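PDB 2Z1U: hydrogenase expression/formation protein HypE from Desulfovibrio vulgaris subsp. vulgaris, which takes part in maturing hydrogenases and binds ATP together with magnesium ions, as a member of the HypE branch of the AIR synthase-related proteins. Local coordinates for residues S24-F27 with L28-D32; G16-S19 with H20-I23. All coordinates share one frame; numbering follows the deposited sequence.

In the fold
From the N terminus, the chain first passes through contact 2 (16-23), where a loop turns into helix 17-31, and then directly into contact 1 (24-32), where the same helix ends. Neither closes a long loop: each joins neighbouring turns, and they follow one another without nesting or crossing, their centres 12 Å apart. The join itself is marked by L28 N lying 3.0 Å from I23 O, a probable hydrogen bond. Contact 2 ties the helix start to the loop around Y12 and to the second subunit; contact 1 packs against helix 104-121, strand 124-133 and helix 34-37. Both touch the same ATP, I23 where ribose meets base (O4' and C8), F27 and F31 beside the adenine.

Contact 1: S24-F27 with L28-D32; sequences SDLF and LRHFD. With ATP (adenosine-5'-triphosphate), chain D.
F27 and F31, one helical turn apart, lie side by side and point the same way, and the adenine of ATP meets both. In F27, CB lies 3.6 Å from ATP N1. CG is anti to the carbonyl carbon (chi1 -64°), and from there the ring spreads beneath the amino end of the base in a near-parallel, offset stack, the two planes about 20° apart: ATP N6 sits 3.3 Å above the ring plane of F27, over its centre, with all six carbons at similar range. The CD1 side of the ring also reaches the second phenyl, CD1 to F31 CE2 being 3.9 Å. F31 receives the base differently, with ATP N1 near its ring plane at the edge, 3.8 Å from CE2. One face of the F31 ring carries F27 O, which also accepts a bond from F31 N at 2.9 Å.

Farther round the helix the backbone widens into a pi-type turn. D25 O is not hydrogen-bonded to the R29 amide; instead the R29 side chain, bent at chi3 (95°), brings NH1 back to this carbonyl. The oxygen lies in the guanidinium plane, and the donor in the carbonyl plane; at 2.5 Å from NH1 to D25 O the bond is so short that its exact length is doubtful. R29 NH2 has a salt bridge to E108 on helix 104-121. Next to it, L26 O accepts a bond from H30 N at 3.1 Å and lies in the imidazole plane near CD2, while L26 CD1 packs on that same CD2.

F96 adjoins F27 as well. The chemistry implies an aromatic surface on this side of the base, where stacking and dispersion would help hold the adenine flat, while polar bonds to the nucleotide come from elsewhere, among them T130, which also touches F27.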
loop_
_atom_site.group_PDB
_atom_site.type_symbol
_atom_site.label_atom_id
_atom_site.label_comp_id
_atom_site.label_asym_id
_atom_site.label_seq_id
_atom_site.Cartn_x
_atom_site.Cartn_y
_atom_site.Cartn_z
ATOM N N SER A 24 5.242 14.166 11.794
ATOM C CA SER A 24 6.604 14.501 12.237
ATOM C C SER A 24 6.984 13.943 13.603
ATOM O O SER A 24 8.068 13.386 13.769
ATOM C CB SER A 24 6.882 16.015 12.174
ATOM O OG SER A 24 7.021 16.409 10.803
ATOM N N ASP A 25 6.096 14.084 14.581
ATOM C CA ASP A 25 6.453 13.772 15.968
ATOM C C ASP A 25 6.381 12.287 16.298
ATOM O O ASP A 25 7.018 11.839 17.244
ATOM C CB ASP A 25 5.597 14.571 16.952
ATOM C CG ASP A 25 5.799 16.079 16.831
ATOM O OD1 ASP A 25 6.668 16.542 16.051
ATOM O OD2 ASP A 25 5.069 16.809 17.526
ATOM N N LEU A 26 5.600 11.523 15.536
ATOM C CA LEU A 26 5.495 10.095 15.804
ATOM C C LEU A 26 6.159 9.247 14.732
ATOM O O LEU A 26 7.136 8.550 15.014
ATOM C CB LEU A 26 4.036 9.656 15.997
ATOM C CG LEU A 26 3.822 8.159 16.289
ATOM C CD1 LEU A 26 4.471 7.736 17.610
ATOM C CD2 LEU A 26 2.348 7.815 16.280
ATOM N N PHE A 27 5.624 9.309 13.513
ATOM C CA PHE A 27 6.063 8.416 12.433
ATOM C C PHE A 27 7.517 8.661 12.035
ATOM O O PHE A 27 8.321 7.730 12.062
ATOM C CB PHE A 27 5.127 8.500 11.216
ATOM C CG PHE A 27 3.723 8.033 11.497
ATOM C CD1 PHE A 27 3.466 6.703 11.856
ATOM C CD2 PHE A 27 2.647 8.912 11.377
ATOM C CE1 PHE A 27 2.163 6.268 12.117
ATOM C CE2 PHE A 27 1.337 8.483 11.639
ATOM C CZ PHE A 27 1.097 7.163 12.010
ATOM N N LEU A 28 7.854 9.910 11.696
ATOM C CA LEU A 28 9.230 10.281 11.340
ATOM C C LEU A 28 10.216 10.018 12.465
ATOM O O LEU A 28 11.359 9.629 12.217
ATOM C CB LEU A 28 9.323 11.762 10.946
ATOM C CG LEU A 28 9.257 12.029 9.449
ATOM C CD1 LEU A 28 7.953 11.487 8.833
ATOM C CD2 LEU A 28 9.441 13.520 9.184
ATOM N N ARG A 29 9.773 10.229 13.699
ATOM C CA ARG A 29 10.642 10.023 14.852
ATOM C C ARG A 29 11.094 8.568 14.912
ATOM O O ARG A 29 12.286 8.283 15.042
ATOM C CB ARG A 29 9.936 10.430 16.141
ATOM C CG ARG A 29 10.878 10.615 17.323
ATOM C CD ARG A 29 10.132 11.113 18.553
ATOM N NE ARG A 29 9.764 9.987 19.413
ATOM C CZ ARG A 29 8.526 9.535 19.612
ATOM N NH1 ARG A 29 7.482 10.119 19.034
ATOM N NH2 ARG A 29 8.330 8.502 20.422
ATOM N N HIS A 30 10.139 7.650 14.795
ATOM C CA HIS A 30 10.439 6.216 14.861
ATOM C C HIS A 30 11.067 5.618 13.598
ATOM O O HIS A 30 11.871 4.677 13.688
ATOM C CB HIS A 30 9.185 5.425 15.245
ATOM C CG HIS A 30 8.817 5.545 16.691
ATOM N ND1 HIS A 30 9.297 4.681 17.650
ATOM C CD2 HIS A 30 8.026 6.430 17.343
ATOM C CE1 HIS A 30 8.817 5.027 18.832
ATOM N NE2 HIS A 30 8.042 6.085 18.673
ATOM N N PHE A 31 10.696 6.149 12.432
ATOM C CA PHE A 31 11.169 5.612 11.145
ATOM C C PHE A 31 12.478 6.270 10.684
ATOM O O PHE A 31 13.160 5.749 9.790
ATOM C CB PHE A 31 10.079 5.729 10.070
ATOM C CG PHE A 31 8.768 5.042 10.434
ATOM C CD1 PHE A 31 8.721 4.032 11.401
ATOM C CD2 PHE A 31 7.584 5.406 9.796
ATOM C CE1 PHE A 31 7.514 3.411 11.730
ATOM C CE2 PHE A 31 6.377 4.776 10.116
ATOM C CZ PHE A 31 6.349 3.776 11.080
ATOM N N ASP A 32 12.787 7.405 11.319
ATOM C CA ASP A 32 14.043 8.190 11.209
ATOM C C ASP A 32 14.977 7.848 10.050
ATOM O O ASP A 32 15.841 6.974 10.180
ATOM C CB ASP A 32 14.821 8.118 12.535
ATOM C CG ASP A 32 15.590 9.387 12.840
ATOM O OD1 ASP A 32 15.848 10.204 11.920
ATOM O OD2 ASP A 32 15.935 9.576 14.031
HETATM P PG ATP D . -3.403 13.141 0.937
HETATM O O1G ATP D . -3.193 11.806 1.675
HETATM O O2G ATP D . -4.153 14.130 1.775
HETATM O O3G ATP D . -3.946 13.000 -0.478
HETATM P PB ATP D . -0.575 13.353 0.273
HETATM O O1B ATP D . -0.736 11.826 0.133
HETATM O O2B ATP D . 0.029 14.105 -0.875
HETATM O O3B ATP D . -1.999 13.914 0.746
HETATM P PA ATP D . 0.113 13.094 3.025
HETATM O O1A ATP D . -0.588 14.233 3.762
HETATM O O2A ATP D . -0.657 11.804 3.085
HETATM O O3A ATP D . 0.437 13.596 1.500
HETATM O "O5'" ATP D . 1.597 12.908 3.507
HETATM C "C5'" ATP D . 2.437 14.019 3.852
HETATM C "C4'" ATP D . 3.823 13.462 4.098
HETATM O "O4'" ATP D . 3.745 12.672 5.302
HETATM C "C3'" ATP D . 4.290 12.531 2.992
HETATM O "O3'" ATP D . 5.702 12.739 2.798
HETATM C "C2'" ATP D . 4.062 11.120 3.543
HETATM O "O2'" ATP D . 5.058 10.227 3.041
HETATM C "C1'" ATP D . 4.196 11.322 5.066
HETATM N N9 ATP D . 3.334 10.410 5.865
HETATM C C8 ATP D . 2.009 10.492 6.054
HETATM N N7 ATP D . 1.582 9.492 6.859
HETATM C C5 ATP D . 2.668 8.749 7.142
HETATM C C6 ATP D . 2.938 7.527 7.937
HETATM N N6 ATP D . 1.915 6.895 8.554
HETATM N N1 ATP D . 4.192 7.091 7.995
HETATM C C2 ATP D . 5.231 7.688 7.378
HETATM N N3 ATP D . 5.047 8.815 6.649
HETATM C C4 ATP D . 3.810 9.359 6.515
#

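Contact 2: G16-S19 with H20-I23; sequences GRAS and HRLI. With ATP (adenosine-5'-triphosphate), chain D.
H20 reaches back to G16 O with two groups at once. Its backbone N meets that oxygen at 3.1 Å in the carbonyl plane, with an N-H...O angle of 162°, and its ring ND1 approaches the same atom at the ring edge. The second bond is measured at 2.5 Å from H20 ND1 to G16 O and bent to 139°, so its precise length should be treated with caution. The ring can do this because the imidazole folds back beside its own backbone N. On its other side, H20 NE2 is hydrogen-bonded to E232 of the second subunit, so the imidazole bridges the helix start and the neighbouring chain.

The next turn continues with regular backbone bonds from R21, L22 and I23 to R17, A18 and S19. I23 N is held by S19 O at 3.1 Å, and the I23 side chain faces the nucleotide: CG1 lies 3.6 Å from ATP C8, and CG2 lies 3.4 Å from ATP O4'. The 3.2 Å from I23 CD1 to ATP C8 is shorter than usual for two carbons, and its exact size is doubtful. On the exposed flank R17 and R21 run alongside each other with guanidinium planes 33° apart. R17 NH2 is 3.4 Å from R21 NE, a meeting of two donors with like charge and no bond between them.

Outside this shell, S19 OG is hydrogen-bonded to Y12 O and G15 N, fixing the preceding loop against the first turn. L22 packs on Y12 and, on helix 104-121, on M104 and L107. With G16 at the N-cap, the arrangement is that of a helix N terminus whose second turn puts I23 against the nucleotide, in an ATP site that two subunits share: T222 and R223 of the second subunit bind the same nucleotide.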
loop_
_atom_site.group_PDB
_atom_site.type_symbol
_atom_site.label_atom_id
_atom_site.label_comp_id
_atom_site.label_asym_id
_atom_site.label_seq_id
_atom_site.Cartn_x
_atom_site.Cartn_y
_atom_site.Cartn_z
ATOM N N GLY A 16 -4.569 18.726 8.251
ATOM C CA GLY A 16 -4.178 20.046 8.770
ATOM C C GLY A 16 -2.980 20.025 9.707
ATOM O O GLY A 16 -2.111 19.163 9.586
ATOM N N ARG A 17 -2.936 20.971 10.646
ATOM C CA ARG A 17 -1.780 21.132 11.541
ATOM C C ARG A 17 -1.500 19.923 12.456
ATOM O O ARG A 17 -0.343 19.521 12.618
ATOM C CB ARG A 17 -1.880 22.435 12.368
ATOM C CG ARG A 17 -3.212 22.647 13.097
ATOM C CD ARG A 17 -3.109 23.661 14.279
ATOM N NE ARG A 17 -2.283 23.121 15.359
ATOM C CZ ARG A 17 -2.677 22.193 16.233
ATOM N NH1 ARG A 17 -3.912 21.698 16.204
ATOM N NH2 ARG A 17 -1.826 21.761 17.148
ATOM N N ALA A 18 -2.553 19.368 13.059
ATOM C CA ALA A 18 -2.434 18.176 13.910
ATOM C C ALA A 18 -1.979 16.936 13.103
ATOM O O ALA A 18 -1.173 16.125 13.591
ATOM C CB ALA A 18 -3.746 17.901 14.623
ATOM N N SER A 19 -2.497 16.793 11.886
ATOM C CA SER A 19 -2.037 15.739 10.972
ATOM C C SER A 19 -0.525 15.798 10.790
ATOM O O SER A 19 0.164 14.791 10.969
ATOM C CB SER A 19 -2.723 15.839 9.596
ATOM O OG SER A 19 -3.964 15.154 9.573
ATOM N N HIS A 20 -0.017 16.983 10.442
ATOM C CA HIS A 20 1.408 17.169 10.189
ATOM C C HIS A 20 2.239 16.924 11.453
ATOM O O HIS A 20 3.342 16.385 11.376
ATOM C CB HIS A 20 1.688 18.558 9.588
ATOM C CG HIS A 20 1.072 18.763 8.237
ATOM N ND1 HIS A 20 -0.181 19.311 8.063
ATOM C CD2 HIS A 20 1.523 18.470 6.994
ATOM C CE1 HIS A 20 -0.472 19.352 6.776
ATOM N NE2 HIS A 20 0.549 18.856 6.104
ATOM N N ARG A 21 1.696 17.306 12.608
ATOM C CA ARG A 21 2.329 17.040 13.906
ATOM C C ARG A 21 2.473 15.532 14.185
ATOM O O ARG A 21 3.553 15.053 14.546
ATOM C CB ARG A 21 1.529 17.725 15.015
ATOM C CG ARG A 21 2.252 17.826 16.337
ATOM C CD ARG A 21 1.767 19.017 17.205
ATOM N NE ARG A 21 0.309 19.101 17.382
ATOM C CZ ARG A 21 -0.449 18.202 18.018
ATOM N NH1 ARG A 21 0.081 17.093 18.532
ATOM N NH2 ARG A 21 -1.759 18.401 18.119
ATOM N N LEU A 22 1.384 14.787 14.010
ATOM C CA LEU A 22 1.418 13.331 14.177
ATOM C C LEU A 22 2.503 12.721 13.283
ATOM O O LEU A 22 3.305 11.917 13.741
ATOM C CB LEU A 22 0.069 12.720 13.813
ATOM C CG LEU A 22 -0.559 11.539 14.563
ATOM C CD1 LEU A 22 -1.368 10.723 13.598
ATOM C CD2 LEU A 22 0.406 10.651 15.369
ATOM N N ILE A 23 2.518 13.119 12.008
ATOM C CA ILE A 23 3.484 12.608 11.037
ATOM C C ILE A 23 4.928 12.907 11.473
ATOM O O ILE A 23 5.744 11.993 11.535
ATOM C CB ILE A 23 3.204 13.140 9.607
ATOM C CG1 ILE A 23 1.919 12.520 9.050
ATOM C CG2 ILE A 23 4.379 12.846 8.676
ATOM C CD1 ILE A 23 1.424 13.195 7.753
HETATM P PG ATP D . -3.403 13.141 0.937
HETATM O O1G ATP D . -3.193 11.806 1.675
HETATM O O2G ATP D . -4.153 14.130 1.775
HETATM O O3G ATP D . -3.946 13.000 -0.478
HETATM P PB ATP D . -0.575 13.353 0.273
HETATM O O1B ATP D . -0.736 11.826 0.133
HETATM O O2B ATP D . 0.029 14.105 -0.875
HETATM O O3B ATP D . -1.999 13.914 0.746
HETATM P PA ATP D . 0.113 13.094 3.025
HETATM O O1A ATP D . -0.588 14.233 3.762
HETATM O O2A ATP D . -0.657 11.804 3.085
HETATM O O3A ATP D . 0.437 13.596 1.500
HETATM O "O5'" ATP D . 1.597 12.908 3.507
HETATM C "C5'" ATP D . 2.437 14.019 3.852
HETATM C "C4'" ATP D . 3.823 13.462 4.098
HETATM O "O4'" ATP D . 3.745 12.672 5.302
HETATM C "C3'" ATP D . 4.290 12.531 2.992
HETATM O "O3'" ATP D . 5.702 12.739 2.798
HETATM C "C2'" ATP D . 4.062 11.120 3.543
HETATM O "O2'" ATP D . 5.058 10.227 3.041
HETATM C "C1'" ATP D . 4.196 11.322 5.066
HETATM N N9 ATP D . 3.334 10.410 5.865
HETATM C C8 ATP D . 2.009 10.492 6.054
HETATM N N7 ATP D . 1.582 9.492 6.859
HETATM C C5 ATP D . 2.668 8.749 7.142
HETATM C C6 ATP D . 2.938 7.527 7.937
HETATM N N6 ATP D . 1.915 6.895 8.554
HETATM N N1 ATP D . 4.192 7.091 7.995
HETATM C C2 ATP D . 5.231 7.688 7.378
HETATM N N3 ATP D . 5.047 8.815 6.649
HETATM C C4 ATP D . 3.810 9.359 6.515
#